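Local coordinates for C protein alpha-antigen (Streptococcus agalactiae, PDB 1YWM), which may play a role in both virulence and immunity as a cell-wall-anchored surface protein, of which this chain holds the N-terminal domain, at residues Ser19-Thr27 with His104-Val114; Gly64-Gln73 with Arg89-Glu99. All coordinates share one frame; numbering follows the deposited sequence.

Overall arrangement
Both contacts belong to the beta sandwich with a fibronectin fold that precedes the three-helix bundle, and their centres lie 12 Å apart. Contact 2 pairs strands 66-73 and 88-97 and is nested in the chain loop that contact 1 closes; contact 1 brings the N-terminal segment against the loop that leads into strand 113-121. That strand is the other neighbour of strand 88-97, so the contacts meet directly: Tyr94 N is 2.9 Å from Val114 O. Outside the strands, CE2 of Phe65 also comes within 3.4 Å of CG of His104. The bound dithiol, probably from the crystallisation liquor, lies by contact 2, against Thr66, Phe97, Gly98 and Glu99.

Contact 1: Ser19-Thr27 with His104-Val114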
# COMPACT_ATOMS: atom_id res chain seq x y z
N SER A 19 21.67 -1.02 2.82
CA SER A 19 21.46 -0.79 4.29
C SER A 19 21.70 0.67 4.69
O SER A 19 20.74 1.40 4.99
CB SER A 19 22.34 -1.74 5.12
OG SER A 19 21.94 -1.72 6.48
N THR A 20 22.97 1.10 4.73
CA THR A 20 23.29 2.52 4.92
C THR A 20 24.43 2.99 4.01
O THR A 20 25.56 2.48 4.08
CB THR A 20 23.53 2.88 6.43
OG1 THR A 20 23.76 4.29 6.57
CG2 THR A 20 24.82 2.24 6.97
N ILE A 21 24.11 3.95 3.15
CA ILE A 21 25.09 4.55 2.25
C ILE A 21 26.25 5.10 3.08
O ILE A 21 26.03 5.84 4.05
CB ILE A 21 24.44 5.66 1.42
CG1 ILE A 21 23.15 5.15 0.76
CG2 ILE A 21 25.42 6.19 0.38
CD1 ILE A 21 22.11 6.25 0.51
N PRO A 22 27.48 4.71 2.73
CA PRO A 22 28.67 5.17 3.47
C PRO A 22 28.68 6.69 3.62
O PRO A 22 28.55 7.42 2.62
CB PRO A 22 29.84 4.73 2.58
CG PRO A 22 29.31 3.55 1.82
CD PRO A 22 27.83 3.80 1.63
N GLY A 23 28.78 7.16 4.86
CA GLY A 23 28.85 8.58 5.13
C GLY A 23 27.50 9.27 5.26
O GLY A 23 27.45 10.42 5.68
N SER A 24 26.41 8.60 4.90
CA SER A 24 25.06 9.22 4.96
C SER A 24 24.54 9.39 6.37
O SER A 24 24.74 8.53 7.22
CB SER A 24 24.01 8.42 4.15
OG SER A 24 22.71 9.00 4.31
N ALA A 25 23.82 10.49 6.59
CA ALA A 25 23.24 10.74 7.91
C ALA A 25 21.82 10.20 8.01
O ALA A 25 21.11 10.44 9.00
CB ALA A 25 23.26 12.25 8.18
N ALA A 26 21.37 9.49 6.97
CA ALA A 26 20.02 8.93 6.97
C ALA A 26 20.05 7.45 6.64
O ALA A 26 20.92 6.99 5.91
CB ALA A 26 19.11 9.66 5.98
N THR A 27 19.09 6.70 7.18
CA THR A 27 18.95 5.31 6.78
C THR A 27 17.47 4.91 6.72
O THR A 27 16.64 5.36 7.51
CB THR A 27 19.80 4.38 7.70
OG1 THR A 27 19.71 3.03 7.21
CG2 THR A 27 19.21 4.29 9.08
N HIS A 104 24.10 18.33 3.37
CA HIS A 104 25.20 17.61 3.97
C HIS A 104 26.07 17.06 2.86
O HIS A 104 25.57 16.41 1.94
CB HIS A 104 24.63 16.47 4.80
CG HIS A 104 25.66 15.58 5.41
ND1 HIS A 104 25.48 14.22 5.50
CD2 HIS A 104 26.86 15.84 5.98
CE1 HIS A 104 26.54 13.68 6.08
NE2 HIS A 104 27.39 14.64 6.37
N VAL A 105 27.36 17.30 2.93
CA VAL A 105 28.32 16.65 2.02
C VAL A 105 29.00 15.58 2.84
O VAL A 105 29.49 15.84 3.96
CB VAL A 105 29.37 17.64 1.44
CG1 VAL A 105 30.37 16.92 0.51
CG2 VAL A 105 28.67 18.68 0.63
N LYS A 106 29.03 14.37 2.28
CA LYS A 106 29.56 13.22 3.01
C LYS A 106 31.08 13.21 2.97
O LYS A 106 31.69 13.94 2.19
CB LYS A 106 28.99 11.88 2.43
CG LYS A 106 27.44 11.85 2.41
CD LYS A 106 26.92 10.57 1.74
CE LYS A 106 27.21 10.61 0.24
NZ LYS A 106 26.48 9.49 -0.46
N THR A 107 31.66 12.36 3.79
CA THR A 107 33.12 12.19 3.84
C THR A 107 33.69 12.02 2.43
O THR A 107 34.72 12.61 2.10
CB THR A 107 33.46 10.96 4.70
OG1 THR A 107 32.86 11.11 5.99
CG2 THR A 107 34.96 10.93 5.00
N ASP A 108 32.99 11.26 1.59
CA ASP A 108 33.49 10.96 0.25
C ASP A 108 33.38 12.10 -0.78
O ASP A 108 33.74 11.91 -1.94
CB ASP A 108 32.87 9.65 -0.30
CG ASP A 108 31.38 9.78 -0.60
OD1 ASP A 108 30.77 8.79 -1.06
OD2 ASP A 108 30.75 10.82 -0.42
N GLY A 109 32.90 13.28 -0.37
CA GLY A 109 32.82 14.42 -1.27
C GLY A 109 31.56 14.52 -2.15
O GLY A 109 31.51 15.30 -3.12
N GLN A 110 30.57 13.70 -1.81
CA GLN A 110 29.29 13.69 -2.52
C GLN A 110 28.16 14.16 -1.60
O GLN A 110 28.17 13.86 -0.40
CB GLN A 110 28.96 12.26 -2.99
CG GLN A 110 30.04 11.60 -3.81
CD GLN A 110 29.55 10.26 -4.31
OE1 GLN A 110 29.10 10.18 -5.42
NE2 GLN A 110 29.57 9.23 -3.45
N ILE A 111 27.20 14.86 -2.20
CA ILE A 111 26.02 15.38 -1.51
C ILE A 111 25.25 14.19 -0.97
O ILE A 111 25.11 13.18 -1.67
CB ILE A 111 25.13 16.18 -2.49
CG1 ILE A 111 25.88 17.40 -3.07
CG2 ILE A 111 23.84 16.64 -1.81
CD1 ILE A 111 26.00 18.53 -2.09
N ASP A 112 24.81 14.30 0.28
CA ASP A 112 24.04 13.26 0.95
C ASP A 112 22.59 13.24 0.47
O ASP A 112 21.79 14.06 0.89
CB ASP A 112 24.08 13.52 2.45
CG ASP A 112 23.65 12.34 3.26
OD1 ASP A 112 23.13 11.33 2.69
OD2 ASP A 112 23.78 12.35 4.51
N ILE A 113 22.27 12.33 -0.45
CA ILE A 113 20.87 12.09 -0.78
C ILE A 113 20.59 10.59 -0.67
O ILE A 113 21.48 9.75 -0.88
CB ILE A 113 20.49 12.63 -2.19
CG1 ILE A 113 21.19 11.86 -3.32
CG2 ILE A 113 20.74 14.16 -2.29
CD1 ILE A 113 20.60 12.23 -4.74
N VAL A 114 19.35 10.23 -0.32
CA VAL A 114 19.03 8.80 -0.20
C VAL A 114 17.92 8.53 -1.19
O VAL A 114 16.83 9.04 -1.03
CB VAL A 114 18.59 8.42 1.21
CG1 VAL A 114 18.25 6.89 1.29
CG2 VAL A 114 19.68 8.78 2.24
O HOH W 1 31.20 9.15 2.60
O HOH W 2 28.56 7.46 -0.03
O HOH W 3 29.91 11.55 5.84
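Gly23 and Lys106 bring the two backbones together, their CA atoms 5.2 Å apart, at two turns: a type II beta turn from Ile21 to Ser24 and a type I turn from Lys106 to Gly109. Beyond them the segments run into the strands that begin at Ala26 and Ile113. Asp112 does most of the polar work. Its OD2 takes the backbone N-H of Ala25 on the syn lone pair, at 2.8 Å and nearly straight (168°), while the anti lone pair of the same oxygen receives ND1 of His104 at 2.7 Å, in the plane of the imidazole. The other oxygen, OD1, lies 2.9 Å from OG of Ser24. A chi1 of 176° swings OG away from the backbone N of Ser24, and that hydroxyl accepts the N-H of Ala26, forming an ST turn. CE1, on the edge of the His104 ring, lies 3.4 Å from Gly23 O, near the ring plane, and Phe65 meets the same ring. Lys106 lays its aliphatic chain over the Gly23 turn, CG 3.6 Å from Gly23 O; a bend at chi3 (-70°) carries NZ round to CG2 of Ile21. Toward the strands, Val114 CG2 touches both Ile21 CD1 and Ala26 CB, each at 3.9 Å. Three waters stitch the turns together: one joins Pro22 O to Asp108 N, another Gly23 O to Thr107 N, and the third links Pro22 O, Lys106 NZ and Asp108 OD1. NZ also bonds a glycerol, probably from the crystallisation liquor. Two N-H donors gripping OD2 from different sides fix the rotation of the buried carboxylate, and the shared oxygen couples the N-terminal segment to His104. The proximity of the carboxylate to ND1 would be expected to favour a protonated imidazole.

Contact 2: Gly64-Gln73 with Arg89-Glu99; sequences GFTAKYVFRQ and RASLTYNIFGE
An antiparallel beta ladder in the larger sheet of the fibronectin-fold sandwich joins strands 66-73 and 89-97, whose N-to-C directions within these segments differ by 152°. Thr66-Phe97, Lys68-Asn95, Val70-Thr93 and Arg72-Ser91 are the hydrogen-bonded pairs, two backbone bonds each. On the face of Ala67, Tyr69 and Phe71, the side chains of Phe71 and Leu92 lie side by side and point the same way, Phe71 CE2 3.7 Å from Leu92 CD1. That same CD1 reaches Tyr69 CB, which also meets CE1 of Tyr94 at 4.0 Å; farther along, Ile96 CD1 packs on Ala67 CB. The two tyrosine hydroxyls bond elsewhere, Tyr94 OH to Pro55 O and Tyr69 OH to Val81 N. On the other face, Val70 CG2 comes within 3.5 Å of Asn95 ND2. Ser91 OG sits between its own backbone N and carbonyl carbon (chi1 74°), which sets it 3.3 Å from Arg72 CB. A water joins this hydroxyl to Thr93 OG1 and Val70 O. Another, at the Gly64 end, bridges Gly64 O and Glu99 N. The chemistry is thus two-sided: a largely apolar face whose Ala67, Tyr94 and Ile96 pack on strand 59-61, and a more polar, partly hydrated one where Thr66 and Phe97 border the dithiol pocket.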
# COMPACT_ATOMS: atom_id res chain seq x y z
N GLY A 64 21.31 16.28 14.42
CA GLY A 64 21.90 17.42 13.76
C GLY A 64 21.56 17.52 12.28
O GLY A 64 21.98 18.47 11.62
N PHE A 65 20.83 16.54 11.76
CA PHE A 65 20.46 16.55 10.34
C PHE A 65 18.95 16.52 10.15
O PHE A 65 18.22 15.95 10.97
CB PHE A 65 21.12 15.37 9.64
CG PHE A 65 22.61 15.49 9.57
CD1 PHE A 65 23.41 14.91 10.55
CD2 PHE A 65 23.20 16.25 8.58
CE1 PHE A 65 24.79 15.04 10.50
CE2 PHE A 65 24.62 16.40 8.54
CZ PHE A 65 25.39 15.79 9.50
N THR A 66 18.47 17.14 9.08
CA THR A 66 17.06 17.04 8.70
C THR A 66 16.93 16.51 7.28
O THR A 66 17.91 16.51 6.53
CB THR A 66 16.34 18.40 8.81
OG1 THR A 66 17.01 19.36 7.98
CG2 THR A 66 16.46 18.99 10.26
N ALA A 67 15.73 16.08 6.90
CA ALA A 67 15.50 15.53 5.57
C ALA A 67 14.28 16.20 4.98
O ALA A 67 13.36 16.55 5.71
CB ALA A 67 15.28 14.00 5.66
N LYS A 68 14.31 16.43 3.67
CA LYS A 68 13.13 16.88 2.94
C LYS A 68 12.96 15.87 1.82
O LYS A 68 13.93 15.54 1.13
CB LYS A 68 13.29 18.31 2.39
CG LYS A 68 12.12 18.70 1.45
CD LYS A 68 11.68 20.17 1.46
CE LYS A 68 10.16 20.29 1.21
NZ LYS A 68 9.74 20.71 -0.16
N TYR A 69 11.75 15.33 1.68
CA TYR A 69 11.54 14.32 0.63
C TYR A 69 11.09 14.94 -0.68
O TYR A 69 10.49 16.01 -0.70
CB TYR A 69 10.53 13.26 1.08
CG TYR A 69 9.13 13.74 1.36
CD1 TYR A 69 8.69 13.97 2.67
CD2 TYR A 69 8.22 13.89 0.32
CE1 TYR A 69 7.36 14.38 2.92
CE2 TYR A 69 6.92 14.31 0.54
CZ TYR A 69 6.49 14.53 1.85
OH TYR A 69 5.19 14.93 2.03
N VAL A 70 11.39 14.25 -1.78
CA VAL A 70 10.96 14.74 -3.08
C VAL A 70 10.62 13.50 -3.85
O VAL A 70 11.41 12.55 -3.90
CB VAL A 70 12.08 15.49 -3.91
CG1 VAL A 70 11.42 16.14 -5.17
CG2 VAL A 70 12.76 16.54 -3.09
N PHE A 71 9.43 13.50 -4.44
CA PHE A 71 9.04 12.42 -5.35
C PHE A 71 9.29 12.90 -6.78
O PHE A 71 9.14 14.08 -7.09
CB PHE A 71 7.52 12.14 -5.21
CG PHE A 71 7.12 11.55 -3.88
CD1 PHE A 71 6.45 12.32 -2.94
CD2 PHE A 71 7.37 10.21 -3.59
CE1 PHE A 71 6.03 11.78 -1.71
CE2 PHE A 71 6.98 9.66 -2.34
CZ PHE A 71 6.30 10.44 -1.41
N ARG A 72 9.65 11.96 -7.65
CA ARG A 72 9.69 12.25 -9.07
C ARG A 72 8.81 11.20 -9.73
O ARG A 72 9.02 9.99 -9.53
CB ARG A 72 11.13 12.05 -9.56
CG ARG A 72 11.26 12.17 -11.05
CD ARG A 72 11.20 13.57 -11.50
NE ARG A 72 11.33 13.71 -12.95
CZ ARG A 72 11.16 14.86 -13.58
NH1 ARG A 72 10.91 15.97 -12.86
NH2 ARG A 72 11.27 14.93 -14.92
N GLN A 73 7.84 11.66 -10.51
CA GLN A 73 6.93 10.78 -11.22
C GLN A 73 6.57 11.44 -12.53
O GLN A 73 6.15 12.60 -12.54
CB GLN A 73 5.65 10.58 -10.41
CG GLN A 73 4.71 9.59 -11.08
CD GLN A 73 3.49 9.34 -10.25
OE1 GLN A 73 3.04 10.22 -9.52
NE2 GLN A 73 2.95 8.14 -10.36
N ARG A 89 5.34 3.37 -11.28
CA ARG A 89 6.70 3.48 -10.77
C ARG A 89 7.10 4.96 -10.67
O ARG A 89 6.70 5.80 -11.48
CB ARG A 89 7.67 2.74 -11.71
CG ARG A 89 9.06 2.60 -11.13
CD ARG A 89 10.11 2.10 -12.13
NE ARG A 89 10.91 0.99 -11.61
CZ ARG A 89 10.45 -0.25 -11.44
NH1 ARG A 89 9.18 -0.54 -11.73
NH2 ARG A 89 11.25 -1.20 -10.98
N ALA A 90 7.90 5.26 -9.66
CA ALA A 90 8.31 6.64 -9.40
C ALA A 90 9.58 6.53 -8.57
O ALA A 90 10.13 5.43 -8.41
CB ALA A 90 7.20 7.38 -8.64
N SER A 91 10.06 7.65 -8.05
CA SER A 91 11.17 7.59 -7.12
C SER A 91 10.85 8.48 -5.93
O SER A 91 9.98 9.40 -5.99
CB SER A 91 12.49 8.02 -7.79
OG SER A 91 12.50 9.44 -7.97
N LEU A 92 11.53 8.14 -4.83
CA LEU A 92 11.42 8.83 -3.56
C LEU A 92 12.88 9.13 -3.16
O LEU A 92 13.73 8.24 -3.17
CB LEU A 92 10.72 7.94 -2.51
CG LEU A 92 10.80 8.34 -1.01
CD1 LEU A 92 10.34 9.79 -0.69
CD2 LEU A 92 10.04 7.35 -0.13
N THR A 93 13.16 10.41 -2.89
CA THR A 93 14.51 10.81 -2.51
C THR A 93 14.43 11.62 -1.24
O THR A 93 13.55 12.44 -1.12
CB THR A 93 15.14 11.68 -3.60
OG1 THR A 93 15.22 10.94 -4.82
CG2 THR A 93 16.61 12.02 -3.23
N TYR A 94 15.37 11.40 -0.32
CA TYR A 94 15.48 12.22 0.87
C TYR A 94 16.74 13.06 0.67
O TYR A 94 17.84 12.52 0.52
CB TYR A 94 15.60 11.34 2.09
CG TYR A 94 14.34 10.54 2.34
CD1 TYR A 94 13.29 11.08 3.07
CD2 TYR A 94 14.18 9.28 1.76
CE1 TYR A 94 12.09 10.34 3.30
CE2 TYR A 94 12.99 8.53 1.97
CZ TYR A 94 11.97 9.07 2.74
OH TYR A 94 10.82 8.32 2.97
N ASN A 95 16.57 14.36 0.63
CA ASN A 95 17.71 15.28 0.59
C ASN A 95 18.04 15.61 2.04
O ASN A 95 17.16 16.02 2.78
CB ASN A 95 17.31 16.53 -0.23
CG ASN A 95 17.13 16.21 -1.74
OD1 ASN A 95 17.83 15.35 -2.27
ND2 ASN A 95 16.17 16.86 -2.40
N ILE A 96 19.31 15.50 2.41
CA ILE A 96 19.72 15.59 3.81
C ILE A 96 20.46 16.94 3.98
O ILE A 96 21.32 17.29 3.16
CB ILE A 96 20.65 14.41 4.16
CG1 ILE A 96 20.02 13.05 3.76
CG2 ILE A 96 21.01 14.41 5.64
CD1 ILE A 96 18.61 12.82 4.34
N PHE A 97 20.11 17.65 5.04
CA PHE A 97 20.63 19.00 5.31
C PHE A 97 21.25 19.10 6.71
O PHE A 97 20.69 18.54 7.66
CB PHE A 97 19.48 20.02 5.22
CG PHE A 97 18.84 20.07 3.86
CD1 PHE A 97 17.74 19.25 3.56
CD2 PHE A 97 19.39 20.85 2.85
CE1 PHE A 97 17.18 19.25 2.27
CE2 PHE A 97 18.82 20.88 1.56
CZ PHE A 97 17.69 20.06 1.28
N GLY A 98 22.36 19.83 6.83
CA GLY A 98 22.90 20.16 8.14
C GLY A 98 22.12 21.28 8.80
O GLY A 98 21.16 21.81 8.23
N GLU A 99 22.55 21.64 10.01
CA GLU A 99 21.89 22.68 10.79
C GLU A 99 21.84 24.02 10.09
O GLU A 99 20.95 24.83 10.38
CB GLU A 99 22.55 22.82 12.16
CG GLU A 99 22.26 21.66 13.10
CD GLU A 99 23.17 21.65 14.31
OE1 GLU A 99 24.20 22.38 14.32
OE2 GLU A 99 22.86 20.90 15.27
O HOH W 4 24.79 19.89 11.02
O HOH W 5 12.72 11.45 -6.12
O HOH W 6 4.25 6.29 -12.35